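Local coordinates for interpain A (Prevotella intermedia, PDB 3BB7), which is the precursor of a bacterial C10-family thiol protease and, once activated, probably cleaves proteins, at residues Y226-N231 against E310-R315; T119-V124 against P250-G255; Y100-P105 against E178-A183. The protein carries 1 engineered substitution. All coordinates share one frame; numbering follows the deposited sequence.

Interaction 1 of 3, residues Y226-N231 against E310-R315; sequences YITRAN and EQDMVR. Unlike the reference sequence in segment 226-231: N231 (reference Asp).
I227 and M313 face each other as a hydrogen-bonded antiparallel pair, with I227 N to M313 O and M313 N to I227 O both 2.9 Å. The flanking pairs Y226–V314 and T228–D312 are non-hydrogen-bonded, and where strand 225–228 gives way to a 3-10 turn, R229 N reaches Q311 O (2.9 Å).

Polar side chains meet on the face of T228 and D312 and at the ladder's end. The T228 hydroxyl donates a hydrogen bond to D312 OD2 (2.7 Å): OG1 stands anti to the backbone N (chi1 -163°), which lays it alongside the D312 side chain, meeting OD2 nearly along its C-O axis. One water joins the same OD2 to Y226 OH, so two donors grip this oxygen and help fix the carboxylate's rotation. Nearer the turn, the extended R229 side chain runs beside Q311; NH1 meets OE1 at 3.0 Å, tilted out of both flat groups in a bent bond. Y253 OH shares that OE1, while I296 O takes NH1 and D234 forms a salt bridge with NH2.

Van der Waals contacts complete the interface. The apolar I227 CG1 presses on M313 CG at a tight 3.4 Å, and I227 CD1 sits over one face of the R315 guanidinium, whose NE is paired with E225. The Y226 ring turns its edge to D312, Y226 CE2 lying 3.4 Å from D312 CG, the ring and carboxylate planes nearly perpendicular.

This is the edge pair of the antiparallel sheet in the papain-like C10 catalytic domain, with 225–228 outermost and 251–255 on the other side of 312–315.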
# COMPACT_ATOMS: atom_id res chain seq x y z
N TYR A 226 7.95 10.59 6.85
CA TYR A 226 6.52 10.45 6.75
C TYR A 226 5.91 11.85 6.58
O TYR A 226 6.34 12.80 7.25
CB TYR A 226 6.02 9.77 8.06
CG TYR A 226 4.75 10.30 8.70
CD1 TYR A 226 4.79 11.07 9.86
CD2 TYR A 226 3.51 10.01 8.15
CE1 TYR A 226 3.63 11.54 10.44
CE2 TYR A 226 2.32 10.45 8.74
CZ TYR A 226 2.40 11.23 9.87
OH TYR A 226 1.22 11.67 10.43
N ILE A 227 4.93 11.97 5.69
CA ILE A 227 4.14 13.21 5.57
C ILE A 227 2.66 12.85 5.52
O ILE A 227 2.30 11.72 5.16
CB ILE A 227 4.57 14.03 4.33
CG1 ILE A 227 4.33 13.28 3.01
CG2 ILE A 227 6.05 14.51 4.50
CD1 ILE A 227 4.56 14.16 1.78
N THR A 228 1.81 13.80 5.91
CA THR A 228 0.38 13.51 5.94
C THR A 228 -0.42 14.45 5.04
O THR A 228 -0.11 15.64 4.93
CB THR A 228 -0.14 13.46 7.37
OG1 THR A 228 -1.42 12.78 7.41
CG2 THR A 228 -0.28 14.83 7.94
N ARG A 229 -1.42 13.89 4.36
CA ARG A 229 -2.10 14.64 3.31
C ARG A 229 -2.82 15.88 3.80
O ARG A 229 -2.92 16.85 3.07
CB ARG A 229 -3.07 13.74 2.53
CG ARG A 229 -3.55 14.44 1.27
CD ARG A 229 -4.37 13.50 0.41
NE ARG A 229 -4.99 14.26 -0.66
CZ ARG A 229 -5.45 13.73 -1.80
NH1 ARG A 229 -5.36 12.42 -2.04
NH2 ARG A 229 -5.99 14.53 -2.71
N ALA A 230 -3.31 15.85 5.04
CA ALA A 230 -4.06 16.99 5.57
C ALA A 230 -3.25 18.28 5.57
O ALA A 230 -3.83 19.36 5.57
CB ALA A 230 -4.55 16.69 6.97
N ASN A 231 -1.92 18.16 5.51
CA ASN A 231 -1.04 19.33 5.46
C ASN A 231 -0.87 19.96 4.08
O ASN A 231 -0.27 21.02 3.96
CB ASN A 231 0.35 18.95 6.00
CG ASN A 231 0.37 18.73 7.50
OD1 ASN A 231 1.32 18.17 8.01
ND2 ASN A 231 -0.66 19.17 8.20
N GLU A 310 -7.17 9.63 6.47
CA GLU A 310 -6.21 8.53 6.70
C GLU A 310 -5.31 8.32 5.49
O GLU A 310 -5.30 7.24 4.86
CB GLU A 310 -6.99 7.26 7.07
CG GLU A 310 -7.96 7.50 8.25
CD GLU A 310 -8.95 6.38 8.45
OE1 GLU A 310 -9.02 5.46 7.60
OE2 GLU A 310 -9.70 6.44 9.47
N GLN A 311 -4.51 9.35 5.18
CA GLN A 311 -3.60 9.30 4.03
C GLN A 311 -2.27 9.90 4.38
O GLN A 311 -2.14 11.11 4.53
CB GLN A 311 -4.17 10.05 2.82
CG GLN A 311 -5.41 9.42 2.22
CD GLN A 311 -5.91 10.22 1.04
OE1 GLN A 311 -5.33 10.16 -0.06
NE2 GLN A 311 -6.98 10.98 1.26
N ASP A 312 -1.31 9.00 4.57
CA ASP A 312 0.06 9.34 4.90
C ASP A 312 0.93 8.73 3.82
O ASP A 312 0.52 7.76 3.16
CB ASP A 312 0.47 8.71 6.23
CG ASP A 312 -0.49 9.01 7.36
OD1 ASP A 312 -0.78 8.09 8.17
OD2 ASP A 312 -0.98 10.16 7.45
N MET A 313 2.12 9.26 3.62
CA MET A 313 3.07 8.60 2.74
C MET A 313 4.43 8.58 3.40
O MET A 313 4.76 9.47 4.19
CB MET A 313 3.12 9.22 1.33
CG MET A 313 3.97 10.43 1.15
SD MET A 313 4.41 10.92 -0.57
CE MET A 313 2.78 11.38 -1.18
N VAL A 314 5.23 7.60 3.03
CA VAL A 314 6.64 7.62 3.40
C VAL A 314 7.37 7.83 2.10
O VAL A 314 7.24 6.99 1.17
CB VAL A 314 7.10 6.34 4.10
CG1 VAL A 314 8.59 6.43 4.36
CG2 VAL A 314 6.34 6.14 5.40
N ARG A 315 8.09 8.95 2.00
CA ARG A 315 8.92 9.23 0.84
C ARG A 315 10.38 9.21 1.29
O ARG A 315 10.68 9.09 2.49
CB ARG A 315 8.49 10.56 0.19
CG ARG A 315 8.79 11.78 1.01
CD ARG A 315 8.31 13.05 0.28
NE ARG A 315 8.43 14.17 1.20
CZ ARG A 315 8.22 15.44 0.86
NH1 ARG A 315 7.90 15.74 -0.39
NH2 ARG A 315 8.32 16.39 1.79
O HOH W 1 -1.04 10.31 10.31

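Interaction 2 of 3, residues T119-V124 against P250-G255; sequences TATAQV and PLIYGG. Unlike the reference sequence in segment 119-124: V124 (reference Ala).
I252 points its side chain from strand 251–255 at helix 116–128 and reaches three helical residues with different branches. CG1 lies beside the backbone N (chi1 -61°) and the chain then extends, which carries CD1 onto T121: it ends 3.5 Å from OG1 and 3.8 Å from CA. The two side chains slant across each other, and the methyl therefore covers hydroxyl and backbone together. That buried hydroxyl is hydrogen-bonded to V117 O one turn earlier in the helix.

The other branch, CG2, rests against the methyl of A120, with CB and CG2 4.3 Å apart. Such a small residue on the inward side of the helix lets the backbones come close here, the CA atoms of A120 and I252 being 5.9 Å apart.

One turn further on, V124 straddles I252 and P250. Its CG2 meets I252 CG1 at 3.8 Å, again at a slant, and also touches the proline ring at CB (4.3 Å). Its CG1, anti to the backbone N at a chi1 of 175°, approaches the carbonyl oxygen of P250 instead.

The segments 119–124 and 251–255 run almost antiparallel, their axes 172° apart in direction. Helix 116–128 begins at A116, the engineered alanine at the predicted nucleophile position, and packs here against the sheet of the papain-like fold, beside strand 267–274, which carries the predicted proton acceptor H267. V270 of that strand packs against A120, V124 and P250, while M208 and L215 of helix 208–218 pack against I252; C189 of helix 176–192 touches T121.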
# COMPACT_ATOMS: atom_id res chain seq x y z
N THR A 119 4.05 -5.21 4.50
CA THR A 119 3.99 -5.74 3.14
C THR A 119 4.32 -4.64 2.11
O THR A 119 5.07 -4.89 1.12
CB THR A 119 2.62 -6.37 2.91
OG1 THR A 119 2.50 -7.51 3.76
CG2 THR A 119 2.41 -6.77 1.46
N ALA A 120 3.78 -3.44 2.31
CA ALA A 120 4.08 -2.33 1.40
C ALA A 120 5.58 -1.97 1.48
O ALA A 120 6.25 -1.87 0.45
CB ALA A 120 3.22 -1.12 1.75
N THR A 121 6.13 -1.84 2.69
CA THR A 121 7.54 -1.50 2.85
C THR A 121 8.43 -2.58 2.23
O THR A 121 9.38 -2.28 1.51
CB THR A 121 7.85 -1.32 4.35
OG1 THR A 121 7.01 -0.27 4.86
CG2 THR A 121 9.30 -0.94 4.56
N ALA A 122 8.12 -3.86 2.47
CA ALA A 122 8.95 -4.94 1.92
C ALA A 122 8.97 -4.87 0.38
O ALA A 122 10.02 -5.07 -0.24
CB ALA A 122 8.46 -6.29 2.44
N GLN A 123 7.82 -4.58 -0.22
CA GLN A 123 7.78 -4.54 -1.69
C GLN A 123 8.61 -3.36 -2.22
O GLN A 123 9.28 -3.49 -3.26
CB GLN A 123 6.37 -4.51 -2.23
CG GLN A 123 5.60 -5.80 -1.97
CD GLN A 123 4.28 -5.87 -2.72
OE1 GLN A 123 4.17 -6.57 -3.74
NE2 GLN A 123 3.28 -5.16 -2.22
N VAL A 124 8.56 -2.22 -1.55
CA VAL A 124 9.42 -1.11 -1.97
C VAL A 124 10.90 -1.43 -1.77
O VAL A 124 11.70 -1.18 -2.67
CB VAL A 124 9.00 0.19 -1.26
CG1 VAL A 124 10.00 1.36 -1.61
CG2 VAL A 124 7.59 0.58 -1.70
N PRO A 250 8.89 4.35 -5.98
CA PRO A 250 7.57 3.92 -5.53
C PRO A 250 7.37 4.40 -4.10
O PRO A 250 8.37 4.53 -3.34
CB PRO A 250 7.64 2.40 -5.57
CG PRO A 250 8.86 2.05 -6.39
CD PRO A 250 9.80 3.23 -6.28
N LEU A 251 6.12 4.68 -3.74
CA LEU A 251 5.76 5.29 -2.45
C LEU A 251 4.97 4.38 -1.53
O LEU A 251 3.97 3.83 -1.95
CB LEU A 251 4.95 6.57 -2.67
CG LEU A 251 5.66 7.66 -3.49
CD1 LEU A 251 4.70 8.76 -3.84
CD2 LEU A 251 6.80 8.23 -2.69
N ILE A 252 5.41 4.23 -0.29
CA ILE A 252 4.63 3.55 0.73
C ILE A 252 3.52 4.53 1.14
O ILE A 252 3.80 5.70 1.44
CB ILE A 252 5.54 3.26 1.95
CG1 ILE A 252 6.70 2.34 1.52
CG2 ILE A 252 4.73 2.68 3.12
CD1 ILE A 252 7.85 2.28 2.54
N TYR A 253 2.25 4.09 1.12
CA TYR A 253 1.13 5.00 1.30
C TYR A 253 0.08 4.31 2.18
O TYR A 253 -0.16 3.12 2.03
CB TYR A 253 0.54 5.28 -0.08
CG TYR A 253 -0.37 6.49 -0.24
CD1 TYR A 253 0.10 7.66 -0.84
CD2 TYR A 253 -1.69 6.48 0.22
CE1 TYR A 253 -0.71 8.75 -1.04
CE2 TYR A 253 -2.54 7.59 0.03
CZ TYR A 253 -2.04 8.73 -0.59
OH TYR A 253 -2.87 9.82 -0.79
N GLY A 254 -0.57 5.04 3.08
CA GLY A 254 -1.62 4.40 3.87
C GLY A 254 -1.96 5.22 5.09
O GLY A 254 -1.63 6.40 5.18
N GLY A 255 -2.61 4.58 6.05
CA GLY A 255 -3.04 5.29 7.25
C GLY A 255 -3.85 4.41 8.17
O GLY A 255 -4.12 3.25 7.84

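Interaction 3 of 3, residues Y100-P105 against E178-A183; sequences YNKLLP and EANAVA
Y100 meets helix 176–192 with one edge of its ring: V182 CG2 lies in the ring plane, 3.8 Å from CD2. The tyrosine side chain sets out away from the helix, but chi1 of -50° keeps the ring beside the backbone N, where this edge can reach the valine. Its carbonyl oxygen receives a CH···O contact from A183 CA (3.5 Å) and also accepts a hydrogen bond from a water.

At N101 the chain enters a type I beta turn that ends at L104, closed by L104 N to N101 O. The turn brings the next two residues toward the helix. K102 lays its CB against A183 CB, and its fully extended chain, with CG anti to the backbone N (chi1 -179°), carries the ammonium group to N180 OD1 in a weak 3.1 Å hydrogen bond. A second water bridges NZ, again weakly, to N180 ND2; E176 is a long, weak ionic partner.

L103 then sets CG 3.9 Å from A183 CB, while CD1 lies against the A183 carbonyl group. Its backbone N donates to the first water, which in turn donates to A183 O (2.9 Å) and Y100 O, stitching the turn to the helix.

W94 and Y170 meet the Y100 ring, M186 of helix 176–192 packs on it, and just beyond, L104 and P105 lean on I152 of the two-stranded sheet formed by 138–142 and 150–154.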
# COMPACT_ATOMS: atom_id res chain seq x y z
N TYR A 100 4.73 -15.21 3.74
CA TYR A 100 5.22 -13.91 4.20
C TYR A 100 5.33 -13.83 5.70
O TYR A 100 6.24 -13.17 6.22
CB TYR A 100 4.28 -12.81 3.68
CG TYR A 100 4.02 -12.96 2.18
CD1 TYR A 100 2.78 -13.41 1.70
CD2 TYR A 100 5.04 -12.69 1.24
CE1 TYR A 100 2.56 -13.57 0.30
CE2 TYR A 100 4.81 -12.83 -0.13
CZ TYR A 100 3.59 -13.29 -0.58
OH TYR A 100 3.44 -13.38 -1.95
N ASN A 101 4.38 -14.49 6.39
CA ASN A 101 4.33 -14.46 7.86
C ASN A 101 4.95 -15.68 8.53
O ASN A 101 4.73 -15.90 9.73
CB ASN A 101 2.87 -14.30 8.34
CG ASN A 101 2.01 -15.54 8.04
OD1 ASN A 101 2.41 -16.39 7.24
ND2 ASN A 101 0.83 -15.65 8.70
N LYS A 102 5.73 -16.47 7.79
CA LYS A 102 6.29 -17.75 8.29
C LYS A 102 7.04 -17.62 9.60
O LYS A 102 7.03 -18.54 10.43
CB LYS A 102 7.25 -18.36 7.21
CG LYS A 102 7.92 -19.69 7.51
CD LYS A 102 8.62 -20.22 6.25
CE LYS A 102 9.62 -21.27 6.64
NZ LYS A 102 10.23 -21.90 5.44
N LEU A 103 7.73 -16.50 9.78
CA LEU A 103 8.58 -16.36 10.96
C LEU A 103 7.87 -15.76 12.18
O LEU A 103 8.50 -15.60 13.24
CB LEU A 103 9.83 -15.54 10.63
CG LEU A 103 10.70 -16.17 9.56
CD1 LEU A 103 11.88 -15.28 9.20
CD2 LEU A 103 11.21 -17.56 9.98
N LEU A 104 6.59 -15.40 12.04
CA LEU A 104 5.84 -14.80 13.13
C LEU A 104 5.18 -15.86 14.01
O LEU A 104 4.88 -16.97 13.52
CB LEU A 104 4.77 -13.85 12.56
CG LEU A 104 5.32 -12.63 11.81
CD1 LEU A 104 4.22 -11.95 11.03
CD2 LEU A 104 6.00 -11.67 12.80
N PRO A 105 4.96 -15.56 15.29
CA PRO A 105 4.30 -16.52 16.20
C PRO A 105 2.99 -17.08 15.70
O PRO A 105 2.20 -16.38 15.05
CB PRO A 105 4.08 -15.68 17.47
CG PRO A 105 5.18 -14.69 17.45
CD PRO A 105 5.44 -14.37 16.01
N GLU A 178 13.33 -19.38 -0.79
CA GLU A 178 12.55 -18.24 -1.27
C GLU A 178 11.54 -17.77 -0.20
O GLU A 178 11.36 -16.57 0.00
CB GLU A 178 11.83 -18.63 -2.55
CG GLU A 178 12.78 -18.71 -3.73
CD GLU A 178 12.23 -19.45 -4.94
OE1 GLU A 178 12.80 -19.26 -6.03
OE2 GLU A 178 11.24 -20.21 -4.83
N ALA A 179 10.89 -18.72 0.48
CA ALA A 179 9.96 -18.39 1.56
C ALA A 179 10.70 -17.68 2.68
O ALA A 179 10.24 -16.66 3.17
CB ALA A 179 9.32 -19.64 2.07
N ASN A 180 11.84 -18.22 3.10
CA ASN A 180 12.60 -17.58 4.17
C ASN A 180 13.12 -16.17 3.82
O ASN A 180 13.19 -15.28 4.67
CB ASN A 180 13.72 -18.50 4.61
CG ASN A 180 13.20 -19.66 5.43
OD1 ASN A 180 12.14 -19.56 6.06
ND2 ASN A 180 13.94 -20.74 5.46
N ALA A 181 13.51 -16.00 2.56
CA ALA A 181 14.00 -14.70 2.11
C ALA A 181 12.97 -13.65 2.33
O ALA A 181 13.25 -12.63 2.95
CB ALA A 181 14.38 -14.76 0.65
N VAL A 182 11.75 -13.88 1.82
CA VAL A 182 10.72 -12.88 1.94
C VAL A 182 10.19 -12.77 3.38
O VAL A 182 9.86 -11.66 3.82
CB VAL A 182 9.58 -13.05 0.89
CG1 VAL A 182 8.68 -14.26 1.19
CG2 VAL A 182 8.75 -11.79 0.81
N ALA A 183 10.11 -13.90 4.10
CA ALA A 183 9.59 -13.88 5.47
C ALA A 183 10.50 -13.07 6.39
O ALA A 183 10.01 -12.41 7.29
CB ALA A 183 9.45 -15.28 6.00
O HOH W 2 7.72 -13.69 8.58
O HOH W 3 12.60 -22.77 7.46

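From the N terminus, the propeptide strands and helix 49–68 come first, and 100–105 opens the earliest of the three loops. Helix segment 119–124 follows before interaction 3 closes at 178–183, so interactions 2 and 3 cross. Interaction 1 opens at 226–231, inside the loop of interaction 2, and closes only after it, at 310–315; these two cross as well, whereas 3 and 1 stand in series. Strands 251–255 and 312–315 are sheet neighbours, joined by D312 N to G254 O, so interactions 1 and 2 tie helix 116–128 to the outer strand 225–228. Interaction 3 lies beyond that helix, its centre about 29 Å from that of interaction 1, and fixes a loop to helix 176–192.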